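Local coordinates for protein chitinase A (Equisetum arvense, PDB 5BUM) that probably hydrolyses glycosidic bonds of chitin through a family 18 glycosyl hydrolase domain, the piece here being its small carbohydrate-binding LysM domain, at residues D12-I17 against L35-L40. Sequence-based numbering, arbitrary orientation.
Sequences DICYNI and LQCDNL
Leu40 packs its CD1 methyl against the turn leading into helix 14-21, on the carbonyl oxygen of Asp12 (CD1 to O 3.7 Å) and on the sulfur of Cys14 (CD1 to SG 4.1 Å). The same methyl touches the end of Ile17 more loosely, with 4.4 Å between the two CD1 atoms. The covalent link is the disulfide Cys14-Cys37. Its SG-SG bond is 2.1 Å long, and the CB-SG-SG-CB torsion of -91° is close to the relaxed value for a disulfide. In both cysteines SG lies anti to the carbonyl carbon (chi1 -83° in Cys14, -70° in Cys37), which brings the two sulfurs together between the helix and the loop. Leu35 adds its CD2 methyl, 3.9 Å from Cys14 SG. The sulfur of Cys14 is therefore bordered by methyls of Leu35 and Leu40, at separate points.

The bridge ties the first turn of helix 14-21 to the loop between helix 25-30 and strand 45-47, within the strand-helix-helix-strand layout of a LysM domain. Leu28 of helix 25-30 touches Cys14, Ile17 and Leu35. The carboxylate of Asp12 is held elsewhere: OD2 accepts hydrogen bonds from Tyr6 OH and Lys9 N. With no hydrogen bond between them, the two segments are held by one covalent bond and by van der Waals contacts, chiefly those of leucine methyls, which do not depend on charge.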
loop_
_atom_site.group_PDB
_atom_site.type_symbol
_atom_site.label_atom_id
_atom_site.label_comp_id
_atom_site.label_asym_id
_atom_site.label_seq_id
_atom_site.Cartn_x
_atom_site.Cartn_y
_atom_site.Cartn_z
ATOM N N ASP A 12 12.846 -6.323 -2.857
ATOM C CA ASP A 12 12.036 -7.354 -2.212
ATOM C C ASP A 12 11.038 -8.054 -3.113
ATOM O O ASP A 12 10.359 -7.419 -3.918
ATOM C CB ASP A 12 11.232 -6.730 -1.095
ATOM C CG ASP A 12 12.057 -6.446 0.101
ATOM O OD1 ASP A 12 13.235 -6.862 0.123
ATOM O OD2 ASP A 12 11.514 -5.835 1.028
ATOM N N ILE A 13 10.875 -9.362 -2.931
ATOM C CA ILE A 13 9.801 -10.092 -3.650
ATOM C C ILE A 13 8.927 -10.824 -2.663
ATOM O O ILE A 13 9.303 -11.032 -1.492
ATOM C CB ILE A 13 10.366 -11.052 -4.718
ATOM C CG1 ILE A 13 11.182 -12.187 -4.058
ATOM C CG2 ILE A 13 11.267 -10.264 -5.680
ATOM C CD1 ILE A 13 11.800 -13.162 -5.050
ATOM N N CYS A 14 7.731 -11.184 -3.091
ATOM C CA CYS A 14 6.771 -11.711 -2.126
ATOM C C CYS A 14 7.276 -13.032 -1.536
ATOM O O CYS A 14 7.106 -13.277 -0.345
ATOM C CB CYS A 14 5.413 -11.951 -2.761
ATOM S SG CYS A 14 4.340 -10.518 -2.898
ATOM N N TYR A 15 7.864 -13.889 -2.384
ATOM C CA TYR A 15 8.335 -15.173 -1.926
ATOM C C TYR A 15 9.267 -15.001 -0.766
ATOM O O TYR A 15 9.126 -15.712 0.217
ATOM C CB TYR A 15 8.987 -15.956 -3.050
ATOM C CG TYR A 15 9.378 -17.370 -2.690
ATOM C CD1 TYR A 15 8.464 -18.413 -2.751
ATOM C CD2 TYR A 15 10.685 -17.678 -2.309
ATOM C CE1 TYR A 15 8.844 -19.716 -2.426
ATOM C CE2 TYR A 15 11.058 -18.979 -1.985
ATOM C CZ TYR A 15 10.140 -19.975 -2.040
ATOM O OH TYR A 15 10.535 -21.251 -1.705
ATOM N N ASN A 16 10.190 -14.053 -0.819
ATOM C CA ASN A 16 11.186 -13.985 0.251
ATOM C C ASN A 16 10.644 -13.349 1.503
ATOM O O ASN A 16 11.096 -13.667 2.616
ATOM C CB ASN A 16 12.430 -13.217 -0.175
ATOM C CG ASN A 16 13.174 -13.914 -1.263
ATOM O OD1 ASN A 16 13.884 -13.299 -2.045
ATOM N ND2 ASN A 16 13.012 -15.207 -1.330
ATOM N N ILE A 17 9.740 -12.391 1.320
ATOM C CA ILE A 17 9.101 -11.711 2.442
ATOM C C ILE A 17 8.353 -12.750 3.238
ATOM O O ILE A 17 8.486 -12.832 4.445
ATOM C CB ILE A 17 8.125 -10.617 1.945
ATOM C CG1 ILE A 17 8.975 -9.462 1.287
ATOM C CG2 ILE A 17 7.202 -10.186 3.079
ATOM C CD1 ILE A 17 8.225 -8.326 0.629
ATOM N N LEU A 35 -3.373 -7.866 -2.809
ATOM C CA LEU A 35 -1.898 -7.786 -3.036
ATOM C C LEU A 35 -1.543 -8.111 -4.470
ATOM O O LEU A 35 -2.165 -8.983 -5.062
ATOM C CB LEU A 35 -1.156 -8.738 -2.093
ATOM C CG LEU A 35 0.362 -8.798 -2.205
ATOM C CD1 LEU A 35 0.963 -7.410 -2.078
ATOM C CD2 LEU A 35 0.965 -9.719 -1.157
ATOM N N GLN A 36 -0.589 -7.382 -5.046
ATOM C CA GLN A 36 -0.093 -7.670 -6.386
ATOM C C GLN A 36 1.404 -7.828 -6.340
ATOM O O GLN A 36 2.190 -6.815 -6.390
ATOM C CB GLN A 36 -0.417 -6.550 -7.369
ATOM C CG GLN A 36 -1.910 -6.373 -7.686
ATOM C CD GLN A 36 -2.191 -5.084 -8.493
ATOM O OE1 GLN A 36 -3.279 -4.533 -8.404
ATOM N NE2 GLN A 36 -1.207 -4.600 -9.252
ATOM N N CYS A 37 1.807 -9.096 -6.274
ATOM C CA CYS A 37 3.231 -9.404 -6.070
ATOM C C CYS A 37 4.087 -8.949 -7.249
ATOM O O CYS A 37 5.277 -8.689 -7.074
ATOM C CB CYS A 37 3.403 -10.900 -5.745
ATOM S SG CYS A 37 2.768 -11.336 -4.083
ATOM N N ASP A 38 3.484 -8.793 -8.435
ATOM C CA ASP A 38 4.243 -8.293 -9.614
ATOM C C ASP A 38 4.505 -6.818 -9.581
ATOM O O ASP A 38 5.131 -6.312 -10.479
ATOM C CB ASP A 38 3.592 -8.644 -10.959
ATOM C CG ASP A 38 2.101 -8.286 -11.059
ATOM O OD1 ASP A 38 1.501 -7.618 -10.195
ATOM O OD2 ASP A 38 1.502 -8.707 -12.072
ATOM N N ASN A 39 4.095 -6.156 -8.505
ATOM C CA ASN A 39 3.905 -4.723 -8.506
ATOM C C ASN A 39 3.947 -4.137 -7.100
ATOM O O ASN A 39 3.069 -3.366 -6.694
ATOM C CB ASN A 39 2.540 -4.429 -9.134
ATOM C CG ASN A 39 2.305 -2.945 -9.363
ATOM O OD1 ASN A 39 1.159 -2.492 -9.295
ATOM N ND2 ASN A 39 3.378 -2.184 -9.638
ATOM N N LEU A 40 4.961 -4.541 -6.353
ATOM C CA LEU A 40 5.129 -4.052 -5.018
ATOM C C LEU A 40 5.769 -2.687 -5.112
ATOM O O LEU A 40 6.634 -2.451 -5.965
ATOM C CB LEU A 40 6.065 -4.962 -4.256
ATOM C CG LEU A 40 5.594 -6.369 -4.005
ATOM C CD1 LEU A 40 6.698 -7.179 -3.362
ATOM C CD2 LEU A 40 4.383 -6.315 -3.114
#